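Local coordinates for uncharacterized protein (Silicibacter pomeroyi DSS-3, PDB 2QTP) that is of unknown function but adopts a variant of the Bacillus chorismate mutase fold and may take part in amino-acid metabolism, at residues A[148-153]-A[166-171]; A[84-89]-A[93-98]; A[10-15]-A[68-73]. All coordinates share one frame; numbering follows the deposited sequence.

Contact 1. Residues A[148-153]-A[166-171]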
loop_
_atom_site.group_PDB
_atom_site.type_symbol
_atom_site.label_atom_id
_atom_site.label_comp_id
_atom_site.label_asym_id
_atom_site.label_seq_id
_atom_site.Cartn_x
_atom_site.Cartn_y
_atom_site.Cartn_z
ATOM N N ASP A 148 7.418 10.797 -6.252
ATOM C CA ASP A 148 7.004 9.957 -7.374
ATOM C C ASP A 148 5.873 9.078 -6.791
ATOM O O ASP A 148 5.464 9.276 -5.627
ATOM C CB ASP A 148 8.196 9.118 -7.875
ATOM C CG ASP A 148 7.880 8.320 -9.144
ATOM O OD1 ASP A 148 6.899 8.670 -9.848
ATOM O OD2 ASP A 148 8.612 7.343 -9.435
ATOM N N GLY A 149 5.354 8.129 -7.565
ATOM C CA GLY A 149 4.321 7.256 -7.043
ATOM C C GLY A 149 3.912 6.118 -7.944
ATOM O O GLY A 149 4.372 5.990 -9.082
ATOM N N ILE A 150 3.058 5.254 -7.420
ATOM C CA ILE A 150 2.495 4.199 -8.232
ATOM C C ILE A 150 1.013 4.083 -7.881
ATOM O O ILE A 150 0.634 4.170 -6.714
ATOM C CB ILE A 150 3.297 2.856 -8.086
ATOM C CG1 ILE A 150 2.644 1.727 -8.933
ATOM C CG2 ILE A 150 3.463 2.466 -6.594
ATOM C CD1 ILE A 150 3.620 0.538 -9.339
ATOM N N GLU A 151 0.179 3.921 -8.893
ATOM C CA GLU A 151 -1.253 3.793 -8.710
ATOM C C GLU A 151 -1.633 2.356 -8.578
ATOM O O GLU A 151 -1.118 1.490 -9.295
ATOM C CB GLU A 151 -1.979 4.438 -9.875
ATOM C CG GLU A 151 -1.729 5.924 -9.899
ATOM C CD GLU A 151 -2.455 6.671 -10.984
ATOM O OE1 GLU A 151 -3.093 6.052 -11.811
ATOM O OE2 GLU A 151 -2.398 7.906 -11.014
ATOM N N VAL A 152 -2.546 2.080 -7.661
ATOM C CA VAL A 152 -3.095 0.747 -7.516
ATOM C C VAL A 152 -4.601 0.833 -7.425
ATOM O O VAL A 152 -5.160 1.837 -6.978
ATOM C CB VAL A 152 -2.565 -0.004 -6.243
ATOM C CG1 VAL A 152 -1.075 -0.044 -6.224
ATOM C CG2 VAL A 152 -3.039 0.633 -4.962
ATOM N N ARG A 153 -5.264 -0.215 -7.905
ATOM C CA ARG A 153 -6.694 -0.368 -7.679
ATOM C C ARG A 153 -7.079 -1.803 -7.715
ATOM O O ARG A 153 -6.344 -2.608 -8.223
ATOM C CB ARG A 153 -7.543 0.439 -8.635
ATOM C CG ARG A 153 -7.518 0.027 -10.040
ATOM C CD ARG A 153 -8.829 0.508 -10.722
ATOM N NE ARG A 153 -9.189 -0.573 -11.577
ATOM C CZ ARG A 153 -10.393 -1.058 -11.764
ATOM N NH1 ARG A 153 -11.484 -0.546 -11.226
ATOM N NH2 ARG A 153 -10.483 -2.081 -12.570
ATOM N N ALA A 166 -1.572 -0.593 1.118
ATOM C CA ALA A 166 -0.529 -0.802 0.140
ATOM C C ALA A 166 0.858 -0.390 0.645
ATOM O O ALA A 166 1.014 0.603 1.363
ATOM C CB ALA A 166 -0.860 -0.017 -1.171
ATOM N N VAL A 167 1.863 -1.182 0.257
ATOM C CA VAL A 167 3.284 -0.863 0.450
ATOM C C VAL A 167 3.977 -0.966 -0.920
ATOM O O VAL A 167 3.763 -1.936 -1.671
ATOM C CB VAL A 167 3.938 -1.821 1.462
ATOM C CG1 VAL A 167 5.455 -1.656 1.466
ATOM C CG2 VAL A 167 3.296 -1.632 2.898
ATOM N N ALA A 168 4.793 0.033 -1.255
ATOM C CA ALA A 168 5.505 0.072 -2.529
ATOM C C ALA A 168 6.999 0.235 -2.273
ATOM O O ALA A 168 7.396 0.815 -1.259
ATOM C CB ALA A 168 4.996 1.224 -3.379
ATOM N N VAL A 169 7.795 -0.291 -3.202
ATOM C CA VAL A 169 9.245 -0.248 -3.198
ATOM C C VAL A 169 9.687 -0.086 -4.662
ATOM O O VAL A 169 9.014 -0.580 -5.570
ATOM C CB VAL A 169 9.849 -1.569 -2.604
ATOM C CG1 VAL A 169 11.356 -1.480 -2.506
ATOM C CG2 VAL A 169 9.269 -1.862 -1.205
ATOM N N THR A 170 10.777 0.641 -4.898
ATOM C CA THR A 170 11.332 0.763 -6.228
ATOM C C THR A 170 12.736 0.207 -6.210
ATOM O O THR A 170 13.383 0.161 -5.172
ATOM C CB THR A 170 11.415 2.207 -6.788
ATOM O OG1 THR A 170 12.351 2.958 -6.030
ATOM C CG2 THR A 170 10.081 2.902 -6.786
ATOM N N ASP A 171 13.170 -0.251 -7.373
ATOM C CA ASP A 171 14.510 -0.767 -7.544
ATOM C C ASP A 171 15.147 -0.242 -8.814
ATOM O O ASP A 171 14.564 -0.313 -9.904
ATOM C CB ASP A 171 14.463 -2.286 -7.615
ATOM C CG ASP A 171 15.809 -2.888 -7.877
ATOM O OD1 ASP A 171 16.820 -2.353 -7.374
ATOM O OD2 ASP A 171 15.855 -3.911 -8.580
#

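Contact 2. Residues A[84-89]-A[93-98]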
loop_
_atom_site.group_PDB
_atom_site.type_symbol
_atom_site.label_atom_id
_atom_site.label_comp_id
_atom_site.label_asym_id
_atom_site.label_seq_id
_atom_site.Cartn_x
_atom_site.Cartn_y
_atom_site.Cartn_z
ATOM N N ALA A 84 -3.201 3.847 2.511
ATOM C CA ALA A 84 -4.372 3.050 2.879
ATOM C C ALA A 84 -5.633 3.802 2.414
ATOM O O ALA A 84 -5.712 5.022 2.452
ATOM C CB ALA A 84 -4.419 2.765 4.387
HETATM N N MSE A 85 -6.595 3.043 1.931
HETATM C CA MSE A 85 -7.868 3.594 1.518
HETATM C C MSE A 85 -8.909 2.892 2.363
HETATM O O MSE A 85 -9.058 1.664 2.306
HETATM C CB MSE A 85 -8.152 3.343 0.040
HETATM C CG MSE A 85 -9.467 3.937 -0.516
HETATM SE SE MSE A 85 -9.788 3.458 -2.377
HETATM C CE MSE A 85 -8.799 4.914 -3.247
ATOM N N VAL A 86 -9.672 3.706 3.087
ATOM C CA VAL A 86 -10.740 3.223 3.952
ATOM C C VAL A 86 -12.038 3.151 3.152
ATOM O O VAL A 86 -12.354 4.043 2.350
ATOM C CB VAL A 86 -10.948 4.176 5.157
ATOM C CG1 VAL A 86 -11.785 3.510 6.250
ATOM C CG2 VAL A 86 -9.610 4.612 5.704
ATOM N N GLY A 87 -12.796 2.084 3.354
ATOM C CA GLY A 87 -14.130 2.028 2.751
ATOM C C GLY A 87 -15.092 3.002 3.414
ATOM O O GLY A 87 -14.852 3.529 4.527
ATOM N N GLU A 88 -16.225 3.180 2.760
ATOM C CA GLU A 88 -17.198 4.226 3.111
ATOM C C GLU A 88 -17.761 4.200 4.568
ATOM O O GLU A 88 -18.066 5.255 5.140
ATOM C CB GLU A 88 -18.350 4.250 2.037
ATOM C CG GLU A 88 -17.872 4.418 0.536
ATOM C CD GLU A 88 -19.024 4.419 -0.568
ATOM N N ASN A 89 -17.895 3.023 5.179
ATOM C CA ASN A 89 -18.424 2.937 6.574
ATOM C C ASN A 89 -17.347 3.078 7.662
ATOM O O ASN A 89 -17.635 3.015 8.861
ATOM C CB ASN A 89 -19.256 1.672 6.761
ATOM C CG ASN A 89 -20.537 1.693 5.966
ATOM O OD1 ASN A 89 -21.003 2.744 5.551
ATOM N ND2 ASN A 89 -21.114 0.532 5.749
ATOM N N GLU A 93 -9.367 8.240 10.204
ATOM C CA GLU A 93 -8.482 7.913 11.325
ATOM C C GLU A 93 -8.138 6.441 11.362
ATOM O O GLU A 93 -7.103 6.077 11.895
ATOM C CB GLU A 93 -9.110 8.256 12.693
ATOM C CG GLU A 93 -9.232 9.714 13.004
ATOM C CD GLU A 93 -10.418 10.394 12.290
ATOM O OE1 GLU A 93 -11.291 9.709 11.705
ATOM O OE2 GLU A 93 -10.467 11.642 12.336
ATOM N N HIS A 94 -9.015 5.599 10.813
ATOM C CA HIS A 94 -8.724 4.167 10.701
ATOM C C HIS A 94 -7.536 3.891 9.747
ATOM O O HIS A 94 -6.699 3.038 10.015
ATOM C CB HIS A 94 -9.957 3.368 10.266
ATOM C CG HIS A 94 -11.143 3.542 11.169
ATOM N ND1 HIS A 94 -12.426 3.227 10.784
ATOM C CD2 HIS A 94 -11.242 4.060 12.419
ATOM C CE1 HIS A 94 -13.257 3.501 11.773
ATOM N NE2 HIS A 94 -12.567 4.021 12.771
ATOM N N ALA A 95 -7.468 4.648 8.663
ATOM C CA ALA A 95 -6.337 4.585 7.724
ATOM C C ALA A 95 -5.082 5.105 8.413
ATOM O O ALA A 95 -4.003 4.522 8.292
ATOM C CB ALA A 95 -6.636 5.399 6.433
ATOM N N ALA A 96 -5.195 6.220 9.121
ATOM C CA ALA A 96 -4.070 6.720 9.922
ATOM C C ALA A 96 -3.500 5.650 10.860
ATOM O O ALA A 96 -2.281 5.470 10.938
ATOM C CB ALA A 96 -4.471 7.934 10.690
ATOM N N ALA A 97 -4.389 4.949 11.566
ATOM C CA ALA A 97 -4.003 3.956 12.553
ATOM C C ALA A 97 -3.290 2.820 11.878
ATOM O O ALA A 97 -2.229 2.383 12.315
ATOM C CB ALA A 97 -5.239 3.439 13.329
ATOM N N ILE A 98 -3.897 2.313 10.813
ATOM C CA ILE A 98 -3.292 1.205 10.080
ATOM C C ILE A 98 -1.880 1.573 9.545
ATOM O O ILE A 98 -0.994 0.747 9.573
ATOM C CB ILE A 98 -4.293 0.567 9.017
ATOM C CG1 ILE A 98 -4.328 -0.955 9.214
ATOM C CG2 ILE A 98 -3.934 0.960 7.646
ATOM C CD1 ILE A 98 -5.187 -1.708 8.311
#

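Contact 3. Residues A[10-15]-A[68-73]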
loop_
_atom_site.group_PDB
_atom_site.type_symbol
_atom_site.label_atom_id
_atom_site.label_comp_id
_atom_site.label_asym_id
_atom_site.label_seq_id
_atom_site.Cartn_x
_atom_site.Cartn_y
_atom_site.Cartn_z
ATOM N N VAL A 10 -0.283 -8.164 -5.964
ATOM C CA VAL A 10 1.070 -7.622 -6.185
ATOM C C VAL A 10 1.160 -7.124 -7.636
ATOM O O VAL A 10 0.731 -7.821 -8.568
ATOM C CB VAL A 10 2.165 -8.660 -5.835
ATOM C CG1 VAL A 10 3.562 -8.091 -6.056
ATOM C CG2 VAL A 10 2.002 -9.137 -4.375
ATOM N N PHE A 11 1.661 -5.905 -7.811
ATOM C CA PHE A 11 1.797 -5.240 -9.141
ATOM C C PHE A 11 3.263 -4.881 -9.323
ATOM O O PHE A 11 3.857 -4.277 -8.423
ATOM C CB PHE A 11 1.011 -3.914 -9.221
ATOM C CG PHE A 11 -0.438 -3.989 -8.748
ATOM C CD1 PHE A 11 -0.766 -4.274 -7.427
ATOM C CD2 PHE A 11 -1.482 -3.693 -9.626
ATOM C CE1 PHE A 11 -2.105 -4.319 -7.020
ATOM C CE2 PHE A 11 -2.836 -3.718 -9.218
ATOM C CZ PHE A 11 -3.138 -4.039 -7.921
ATOM N N ILE A 12 3.860 -5.286 -10.445
ATOM C CA ILE A 12 5.214 -4.891 -10.767
ATOM C C ILE A 12 5.211 -4.198 -12.132
ATOM O O ILE A 12 4.537 -4.642 -13.074
ATOM C CB ILE A 12 6.171 -6.085 -10.921
ATOM C CG1 ILE A 12 6.059 -7.045 -9.754
ATOM C CG2 ILE A 12 7.616 -5.594 -11.027
ATOM C CD1 ILE A 12 7.092 -8.152 -9.827
ATOM N N GLU A 13 6.033 -3.173 -12.271
ATOM C CA GLU A 13 6.116 -2.447 -13.510
ATOM C C GLU A 13 7.576 -2.202 -13.870
ATOM O O GLU A 13 8.324 -1.676 -13.052
ATOM C CB GLU A 13 5.290 -1.180 -13.317
ATOM C CG GLU A 13 5.378 -0.093 -14.343
ATOM C CD GLU A 13 4.881 1.230 -13.748
ATOM O OE1 GLU A 13 3.730 1.237 -13.211
ATOM O OE2 GLU A 13 5.676 2.221 -13.783
ATOM N N GLU A 14 7.976 -2.622 -15.079
ATOM C CA GLU A 14 9.316 -2.416 -15.577
ATOM C C GLU A 14 9.290 -1.420 -16.700
ATOM O O GLU A 14 8.576 -1.617 -17.674
ATOM C CB GLU A 14 9.938 -3.676 -16.182
ATOM C CG GLU A 14 9.774 -4.954 -15.427
ATOM C CD GLU A 14 10.468 -6.120 -16.143
ATOM O OE1 GLU A 14 11.194 -5.908 -17.173
ATOM O OE2 GLU A 14 10.284 -7.246 -15.631
ATOM N N THR A 15 10.134 -0.409 -16.604
ATOM C CA THR A 15 10.248 0.611 -17.626
ATOM C C THR A 15 11.550 0.409 -18.338
ATOM O O THR A 15 12.623 0.448 -17.721
ATOM C CB THR A 15 10.251 1.989 -17.008
ATOM O OG1 THR A 15 9.037 2.159 -16.284
ATOM C CG2 THR A 15 10.384 3.039 -18.075
ATOM N N GLN A 68 10.172 -9.873 -2.588
ATOM C CA GLN A 68 10.063 -11.150 -3.274
ATOM C C GLN A 68 9.658 -10.975 -4.731
ATOM O O GLN A 68 10.187 -11.654 -5.582
ATOM C CB GLN A 68 9.065 -12.078 -2.597
ATOM C CG GLN A 68 9.589 -12.707 -1.326
ATOM C CD GLN A 68 8.520 -13.506 -0.581
ATOM O OE1 GLN A 68 7.326 -13.175 -0.608
ATOM N NE2 GLN A 68 8.953 -14.558 0.103
ATOM N N ALA A 69 8.735 -10.064 -5.023
ATOM C CA ALA A 69 8.309 -9.814 -6.398
ATOM C C ALA A 69 9.435 -9.273 -7.276
ATOM O O ALA A 69 9.509 -9.577 -8.453
ATOM C CB ALA A 69 7.123 -8.837 -6.416
ATOM N N LEU A 70 10.277 -8.431 -6.707
ATOM C CA LEU A 70 11.369 -7.809 -7.422
ATOM C C LEU A 70 12.616 -8.671 -7.349
ATOM O O LEU A 70 13.625 -8.351 -7.949
ATOM C CB LEU A 70 11.701 -6.451 -6.803
ATOM C CG LEU A 70 10.720 -5.302 -6.975
ATOM C CD1 LEU A 70 11.036 -4.202 -5.926
ATOM C CD2 LEU A 70 10.730 -4.787 -8.410
ATOM N N GLY A 71 12.553 -9.749 -6.586
ATOM C CA GLY A 71 13.694 -10.632 -6.422
ATOM C C GLY A 71 14.911 -9.897 -5.910
ATOM O O GLY A 71 16.010 -10.116 -6.405
ATOM N N ILE A 72 14.732 -9.010 -4.935
ATOM C CA ILE A 72 15.882 -8.309 -4.382
ATOM C C ILE A 72 15.926 -8.503 -2.884
ATOM O O ILE A 72 14.973 -8.998 -2.283
ATOM C CB ILE A 72 15.888 -6.788 -4.720
ATOM C CG1 ILE A 72 14.713 -6.054 -4.060
ATOM C CG2 ILE A 72 15.859 -6.571 -6.220
ATOM C CD1 ILE A 72 14.741 -4.560 -4.301
ATOM N N ARG A 73 17.070 -8.135 -2.311
ATOM C CA ARG A 73 17.250 -8.067 -0.881
ATOM C C ARG A 73 16.708 -6.679 -0.517
ATOM O O ARG A 73 16.755 -5.769 -1.336
ATOM C CB ARG A 73 18.737 -8.224 -0.512
#

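Contact 1. Residues A[148-153]-A[166-171]
In Ile-150, CG1 runs anti to the backbone N (chi1 178°), which turns the methyl branch CG2 into the position between N and the carbonyl carbon and aims it across the gap. There CG2 rests on the CB of Ala-168 at 3.8 Å. Val-152 repeats the pattern two residues on: with CG1 beside the backbone N (chi1 -55°), its CG2 meets the CB of Ala-166 more loosely, at 4.4 Å. As 150 pairs with 168 and 152 with 166, the strands run in roughly opposing senses, crossing face to face rather than side by side. No hydrogen bond joins them: strand 148-152 pairs with 131-135 in a small two-stranded antiparallel sheet that lies over the main mixed sheet, to which 162-171 belongs. Alanines on the mixed-sheet side let the backbones come near, with the CA atoms of Ile-150 and Ala-168 at 7.7 Å. Val-31 touches both Ile-150 and Val-152, while Val-133 and Leu-135 of the small sheet reach Ala-166 and Ala-168 respectively, extending the apolar layer. At the start of the strand, Gly-149 N makes a weak hydrogen bond to Asp-148 OD1 of the preceding residue, and Gly-149 O accepts one from Lys-29 NZ.

Contact 2. Residues A[84-89]-A[93-98]
A beta-alpha-beta crossover supplies the setting: strand 79-86 leads through a short loop into helix 92-98, and the chain later returns as strand 120-124, parallel to the first and paired with it. Ala-84 and Val-86, two residues apart on the strand, both send their CB toward the helix. The CB of Ala-84 drops between two helix side chains one turn apart, lying 4.0 Å from the CB of Ala-95 and 3.8 Å from CG2 of Ile-98. Small groups on both sides allow this close approach, and the segment axes pass 7.7 Å apart, running nearly antiparallel at 149°. Ile-98 meets Ala-84 through this CG2, its chi1 of -129° lying off the staggered positions. In Val-86, CG1 lies anti to the backbone N (chi1 -165°) and approaches CB of His-94 loosely, at 4.4 Å; CG2 is directed at Ala-95, but that separation is too short to be sound, and as Val-86 was modelled in two conformers its exact fit is doubtful. His-94 touches the strand through CB; its imidazole reaches further, where ND1 is hydrogen-bonded to Asn-38 ND2. Within the helix, Ile-98 N is bound to His-94 O at 3.0 Å, holding the contact residues in one regular turn. Leu-51 of helix 49-70 touches His-94, Ala-97 and Ile-98, joining the two helices. The CB of selenomethionine Met-85 is directed away from the helix, and its side chain touches Gln-129 and Pro-158. Backbone bonds tie Ala-84 to Ser-121 and Lys-123, and Met-85 to Met-164, so the strand is an inner one of its sheet. A short, alanine-rich helix laid almost antiparallel along the strand it follows is the packing of a beta-alpha-beta unit, here set in the mixed sheet of a chorismate mutase-like fold.

Contact 3. Residues A[10-15]-A[68-73]
The carbonyl oxygen of Leu-70, at the C-terminal end of helix 49-70, is hydrogen-bonded to NH2 of Arg-28, whose guanidinium also forms a salt bridge with Asp-171 OD2. The helix end is thereby tied to the sheet beside it, and the apolar groups next to that tie press on strand 5-15. Ile-12 does most of the touching. Its CG1 lies beside the backbone N (chi1 -49°) and the chain then extends (chi2 -174°), carrying CD1 over Ala-69 to 3.5 Å from its CB, a tight fit for two carbons. Val-10 meets the same methyl, its CG1 3.7 Å from the CB of Ala-69. This is helix-on-sheet packing, the C-terminal turn of helix 49-70 lying against strand 5-15 of the mixed sheet: alternate residues 10 and 12 face the helix, Phe-11 and Glu-13 the other way. Leu-70 adds a looser contact as it slides past Ile-12 in the opposite direction, its CD2 4.1 Å from Ile-12 CG2. Just beyond, Gly-71 takes a positive phi of 56° and closes the helix in a Schellman motif; its N makes a weak 3.2 Å bond back to Gln-68 O. Ala-30 of strand 21-37 also meets Leu-70.

Overall arrangement
The three contacts are gathered around one mixed sheet. Contacts 2 and 3 place helices 92-98 and 49-70 against it, whereas contact 1 lays the small sheet on its other face: in strand 162-171, Ala-166 and Ala-168 meet that sheet, while Ile-163 and Val-165 touch Ile-98 of contact 2. Contacts 1 and 3 are neighbours, their centres 10 Å apart, and they touch directly, with Asp-171 OD2 3.6 Å from Ile-72 CG2 and Arg-153 O 3.5 Å from Phe-11 CZ. Contact 2 stands further off, its centre 18 Å from that of contact 1 and 26 Å from that of contact 3, on the far side of the chain's centre from the latter.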